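PDB 5JXF: Asp/Glu-specific dipeptidyl-peptidase from Flavobacterium psychrophilum, which removes dipeptides from the N-terminus of oligopeptides as a serine peptidase of family S46, with strict specificity for Asp or Glu at P1. Local coordinates for residues 585-597 with 648-660. Residues are numbered along the deposited sequence; the frame is centred on the assembly and turned at random.
With ASP (aspartic acid), chain F.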
loop_
_atom_site.group_PDB
_atom_site.type_symbol
_atom_site.label_atom_id
_atom_site.label_comp_id
_atom_site.label_asym_id
_atom_site.label_seq_id
_atom_site.Cartn_x
_atom_site.Cartn_y
_atom_site.Cartn_z
ATOM N N LEU A 585 -35.418 -4.076 -5.149
ATOM C CA LEU A 585 -35.092 -4.762 -3.904
ATOM C C LEU A 585 -34.548 -6.164 -4.150
ATOM O O LEU A 585 -35.193 -6.974 -4.797
ATOM C CB LEU A 585 -36.337 -4.827 -3.012
ATOM C CG LEU A 585 -36.215 -5.458 -1.628
ATOM C CD1 LEU A 585 -35.241 -4.695 -0.811
ATOM C CD2 LEU A 585 -37.601 -5.475 -0.954
ATOM N N ARG A 586 -33.345 -6.443 -3.652
ATOM C CA ARG A 586 -32.736 -7.762 -3.849
ATOM C C ARG A 586 -32.134 -8.239 -2.554
ATOM O O ARG A 586 -31.829 -7.459 -1.679
ATOM C CB ARG A 586 -31.620 -7.780 -4.910
ATOM C CG ARG A 586 -31.918 -7.275 -6.265
ATOM C CD ARG A 586 -32.953 -8.109 -7.003
ATOM N NE ARG A 586 -33.203 -7.515 -8.306
ATOM C CZ ARG A 586 -32.472 -7.772 -9.382
ATOM N NH1 ARG A 586 -31.471 -8.645 -9.311
ATOM N NH2 ARG A 586 -32.756 -7.180 -10.536
ATOM N N VAL A 587 -31.961 -9.540 -2.460
ATOM C CA VAL A 587 -31.285 -10.126 -1.339
ATOM C C VAL A 587 -30.010 -10.791 -1.854
ATOM O O VAL A 587 -30.005 -11.365 -2.939
ATOM C CB VAL A 587 -32.187 -11.144 -0.631
ATOM C CG1 VAL A 587 -31.409 -11.917 0.425
ATOM C CG2 VAL A 587 -33.374 -10.430 -0.017
ATOM N N THR A 588 -28.935 -10.683 -1.078
ATOM C CA THR A 588 -27.728 -11.464 -1.312
ATOM C C THR A 588 -27.223 -11.935 0.053
ATOM O O THR A 588 -27.492 -11.298 1.073
ATOM C CB THR A 588 -26.647 -10.638 -2.056
ATOM O OG1 THR A 588 -25.476 -11.438 -2.280
ATOM C CG2 THR A 588 -26.262 -9.402 -1.269
ATOM N N TYR A 589 -26.516 -13.059 0.079
ATOM C CA TYR A 589 -26.044 -13.626 1.333
ATOM C C TYR A 589 -24.643 -14.194 1.184
ATOM O O TYR A 589 -24.144 -14.362 0.073
ATOM C CB TYR A 589 -26.968 -14.735 1.811
ATOM C CG TYR A 589 -27.331 -15.666 0.691
ATOM C CD1 TYR A 589 -28.449 -15.410 -0.093
ATOM C CD2 TYR A 589 -26.560 -16.785 0.395
ATOM C CE1 TYR A 589 -28.781 -16.221 -1.138
ATOM C CE2 TYR A 589 -26.904 -17.623 -0.664
ATOM C CZ TYR A 589 -28.033 -17.325 -1.414
ATOM O OH TYR A 589 -28.441 -18.099 -2.464
ATOM N N GLY A 590 -24.035 -14.539 2.306
ATOM C CA GLY A 590 -22.729 -15.160 2.278
ATOM C C GLY A 590 -22.219 -15.260 3.690
ATOM O O GLY A 590 -22.988 -15.570 4.601
ATOM N N LYS A 591 -20.934 -14.967 3.878
ATOM C CA LYS A 591 -20.355 -15.066 5.201
ATOM C C LYS A 591 -19.216 -14.074 5.410
ATOM O O LYS A 591 -18.589 -13.621 4.458
ATOM C CB LYS A 591 -19.867 -16.500 5.440
ATOM C CG LYS A 591 -18.784 -16.915 4.465
ATOM C CD LYS A 591 -18.703 -18.419 4.307
ATOM C CE LYS A 591 -18.175 -19.087 5.553
ATOM N NZ LYS A 591 -18.341 -20.560 5.499
ATOM N N VAL A 592 -18.981 -13.734 6.673
ATOM C CA VAL A 592 -17.832 -12.949 7.061
ATOM C C VAL A 592 -16.556 -13.740 6.682
ATOM O O VAL A 592 -16.315 -14.835 7.188
ATOM C CB VAL A 592 -17.868 -12.627 8.576
ATOM C CG1 VAL A 592 -16.650 -11.838 8.980
ATOM C CG2 VAL A 592 -19.151 -11.862 8.945
ATOM N N LYS A 593 -15.768 -13.195 5.761
ATOM C CA LYS A 593 -14.634 -13.916 5.204
ATOM C C LYS A 593 -13.579 -12.948 4.688
ATOM O O LYS A 593 -13.894 -12.058 3.896
ATOM C CB LYS A 593 -15.078 -14.836 4.058
ATOM C CG LYS A 593 -14.066 -15.927 3.695
ATOM C CD LYS A 593 -13.722 -16.688 4.964
ATOM C CE LYS A 593 -13.324 -18.115 4.722
ATOM N NZ LYS A 593 -13.465 -18.857 6.013
ATOM N N GLY A 594 -12.330 -13.133 5.103
ATOM C CA GLY A 594 -11.234 -12.356 4.539
ATOM C C GLY A 594 -10.903 -12.794 3.127
ATOM O O GLY A 594 -11.670 -13.530 2.501
ATOM N N TYR A 595 -9.746 -12.345 2.623
ATOM C CA TYR A 595 -9.254 -12.771 1.310
ATOM C C TYR A 595 -7.763 -12.453 1.109
ATOM O O TYR A 595 -7.142 -11.782 1.933
ATOM C CB TYR A 595 -10.063 -12.119 0.191
ATOM C CG TYR A 595 -9.786 -10.638 0.004
ATOM C CD1 TYR A 595 -10.256 -9.695 0.913
ATOM C CD2 TYR A 595 -9.078 -10.180 -1.096
ATOM C CE1 TYR A 595 -10.011 -8.329 0.732
ATOM C CE2 TYR A 595 -8.837 -8.825 -1.283
ATOM C CZ TYR A 595 -9.314 -7.910 -0.363
ATOM O OH TYR A 595 -9.053 -6.573 -0.562
ATOM N N SER A 596 -7.216 -12.943 -0.002
ATOM C CA SER A 596 -5.809 -12.751 -0.349
ATOM C C SER A 596 -5.644 -11.976 -1.648
ATOM O O SER A 596 -5.906 -12.496 -2.733
ATOM C CB SER A 596 -5.101 -14.089 -0.472
ATOM O OG SER A 596 -3.788 -13.881 -0.978
ATOM N N PRO A 597 -5.181 -10.728 -1.543
ATOM C CA PRO A 597 -5.033 -9.856 -2.711
ATOM C C PRO A 597 -3.819 -10.232 -3.581
ATOM O O PRO A 597 -3.841 -9.990 -4.792
ATOM C CB PRO A 597 -4.852 -8.474 -2.081
ATOM C CG PRO A 597 -4.201 -8.757 -0.774
ATOM C CD PRO A 597 -4.804 -10.053 -0.291
ATOM N N PRO A 648 -14.382 -3.044 17.524
ATOM C CA PRO A 648 -14.573 -3.397 16.119
ATOM C C PRO A 648 -15.006 -2.169 15.335
ATOM O O PRO A 648 -15.660 -1.276 15.877
ATOM C CB PRO A 648 -15.682 -4.446 16.170
ATOM C CG PRO A 648 -15.572 -5.018 17.543
ATOM C CD PRO A 648 -15.199 -3.874 18.419
ATOM N N VAL A 649 -14.618 -2.089 14.076
ATOM C CA VAL A 649 -14.989 -0.924 13.309
ATOM C C VAL A 649 -15.671 -1.336 12.000
ATOM O O VAL A 649 -16.757 -0.855 11.704
ATOM C CB VAL A 649 -13.767 -0.028 13.056
ATOM C CG1 VAL A 649 -14.090 1.050 12.064
ATOM C CG2 VAL A 649 -13.321 0.598 14.353
ATOM N N CYS A 650 -15.036 -2.213 11.224
ATOM C CA CYS A 650 -15.592 -2.678 9.952
ATOM C C CYS A 650 -15.378 -4.171 9.814
ATOM O O CYS A 650 -14.541 -4.754 10.514
ATOM C CB CYS A 650 -14.946 -1.971 8.745
ATOM S SG CYS A 650 -15.082 -0.171 8.688
ATOM N N PHE A 651 -16.132 -4.781 8.904
ATOM C CA PHE A 651 -15.855 -6.150 8.482
ATOM C C PHE A 651 -16.294 -6.386 7.036
ATOM O O PHE A 651 -16.897 -5.513 6.410
ATOM C CB PHE A 651 -16.508 -7.177 9.432
ATOM C CG PHE A 651 -18.029 -7.183 9.420
ATOM C CD1 PHE A 651 -18.744 -6.299 10.201
ATOM C CD2 PHE A 651 -18.729 -8.118 8.668
ATOM C CE1 PHE A 651 -20.146 -6.324 10.211
ATOM C CE2 PHE A 651 -20.118 -8.155 8.682
ATOM C CZ PHE A 651 -20.826 -7.255 9.447
ATOM N N ILE A 652 -15.953 -7.555 6.499
ATOM C CA ILE A 652 -16.200 -7.853 5.094
ATOM C C ILE A 652 -16.752 -9.261 4.927
ATOM O O ILE A 652 -16.456 -10.138 5.728
ATOM C CB ILE A 652 -14.913 -7.734 4.217
ATOM C CG1 ILE A 652 -13.714 -8.431 4.883
ATOM C CG2 ILE A 652 -14.568 -6.289 3.973
ATOM C CD1 ILE A 652 -12.437 -8.540 3.946
ATOM N N GLY A 653 -17.535 -9.466 3.874
ATOM C CA GLY A 653 -18.060 -10.776 3.561
ATOM C C GLY A 653 -18.196 -11.068 2.081
ATOM O O GLY A 653 -17.893 -10.241 1.224
ATOM N N THR A 654 -18.665 -12.270 1.781
ATOM C CA THR A 654 -18.817 -12.713 0.417
ATOM C C THR A 654 -20.180 -12.333 -0.193
ATOM O O THR A 654 -20.656 -12.998 -1.094
ATOM C CB THR A 654 -18.641 -14.232 0.326
ATOM O OG1 THR A 654 -19.606 -14.876 1.166
ATOM C CG2 THR A 654 -17.236 -14.621 0.796
ATOM N N ASN A 655 -20.791 -11.259 0.288
ATOM C CA ASN A 655 -22.047 -10.802 -0.302
ATOM C C ASN A 655 -21.798 -10.031 -1.593
ATOM O O ASN A 655 -20.870 -9.245 -1.691
ATOM C CB ASN A 655 -22.820 -9.918 0.680
ATOM C CG ASN A 655 -22.992 -10.554 2.032
ATOM O OD1 ASN A 655 -23.825 -11.437 2.210
ATOM N ND2 ASN A 655 -22.225 -10.082 3.010
ATOM N N HIS A 656 -22.650 -10.247 -2.584
ATOM C CA HIS A 656 -22.499 -9.585 -3.866
ATOM C C HIS A 656 -23.313 -8.303 -3.884
ATOM O O HIS A 656 -24.543 -8.346 -3.870
ATOM C CB HIS A 656 -22.936 -10.523 -4.996
ATOM C CG HIS A 656 -22.632 -10.013 -6.373
ATOM N ND1 HIS A 656 -23.093 -10.636 -7.516
ATOM C CD2 HIS A 656 -21.919 -8.941 -6.795
ATOM C CE1 HIS A 656 -22.679 -9.969 -8.577
ATOM N NE2 HIS A 656 -21.969 -8.933 -8.168
ATOM N N THR A 657 -22.623 -7.168 -3.932
ATOM C CA THR A 657 -23.249 -5.848 -3.933
ATOM C C THR A 657 -22.784 -4.973 -5.087
ATOM O O THR A 657 -21.859 -5.334 -5.811
ATOM C CB THR A 657 -22.951 -5.087 -2.623
ATOM O OG1 THR A 657 -21.536 -5.050 -2.416
ATOM C CG2 THR A 657 -23.613 -5.767 -1.429
ATOM N N THR A 658 -23.413 -3.811 -5.243
ATOM C CA THR A 658 -22.959 -2.823 -6.226
ATOM C C THR A 658 -23.503 -1.468 -5.756
ATOM O O THR A 658 -24.142 -1.404 -4.709
ATOM C CB THR A 658 -23.410 -3.208 -7.677
ATOM O OG1 THR A 658 -22.812 -2.336 -8.653
ATOM C CG2 THR A 658 -24.915 -3.167 -7.817
ATOM N N GLY A 659 -23.245 -0.391 -6.497
ATOM C CA GLY A 659 -23.773 0.913 -6.125
ATOM C C GLY A 659 -25.316 0.835 -6.015
ATOM O O GLY A 659 -25.966 0.228 -6.867
ATOM N N GLY A 660 -25.878 1.429 -4.971
ATOM C CA GLY A 660 -27.278 1.230 -4.626
ATOM C C GLY A 660 -27.422 0.463 -3.322
ATOM O O GLY A 660 -28.389 0.664 -2.577
HETATM N N ASP F . -20.416 2.678 -2.463
HETATM C CA ASP F . -21.425 2.083 -3.346
HETATM C C ASP F . -22.794 2.735 -3.273
HETATM O O ASP F . -23.820 2.049 -3.242
HETATM C CB ASP F . -21.559 0.576 -3.059
HETATM C CG ASP F . -20.541 -0.267 -3.817
HETATM O OD1 ASP F . -20.022 0.206 -4.842
HETATM O OD2 ASP F . -20.268 -1.414 -3.397
#
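Val-592 and Gly-653 meet in a single beta bridge, CA to CA 4.1 Å, where the chain between strands 586-591 and 595-598 runs past the end of strand 648-653. All three strands belong to one eight-stranded antiparallel sheet of this S46 peptidase, whose outermost strands in the chain are 586-591 and 595-598. Two backbone hydrogen bonds frame the bridge. Thr-654 N donates to Lys-591 O (3.0 Å), and Lys-593 N donates to Ile-652 O (3.1 Å).

Two threonine hydroxyls accept from backbone across the contact. Thr-654 OG1, placed between its own backbone N and carbonyl carbon (chi1 58°), receives Lys-591 N at 3.0 Å. It also lies 3.3 Å from Gly-590 CA. Thr-588 OG1 accepts from His-656 N at 3.1 Å and has its strongest polar partner in Gly-39. Asn-655 OD1 lies 3.1 Å from Gly-590 N, but the angle is too poor for a hydrogen bond; its ND2 bonds Thr-280 OG1 on strand 279-284.

The apolar contacts are small. Val-592 CG2 meets the Phe-651 ring at CD2 and CE2. Ile-652 CD1 touches the edge of the Tyr-595 ring, in its plane, while Tyr-595 OH bonds Glu-683.

Beyond the contact, residues 657-660 line the pocket of the bound aspartic acid. There Gly-660 N donates to the ligand atom O at 2.8 Å, with an N-H...O angle of 142°.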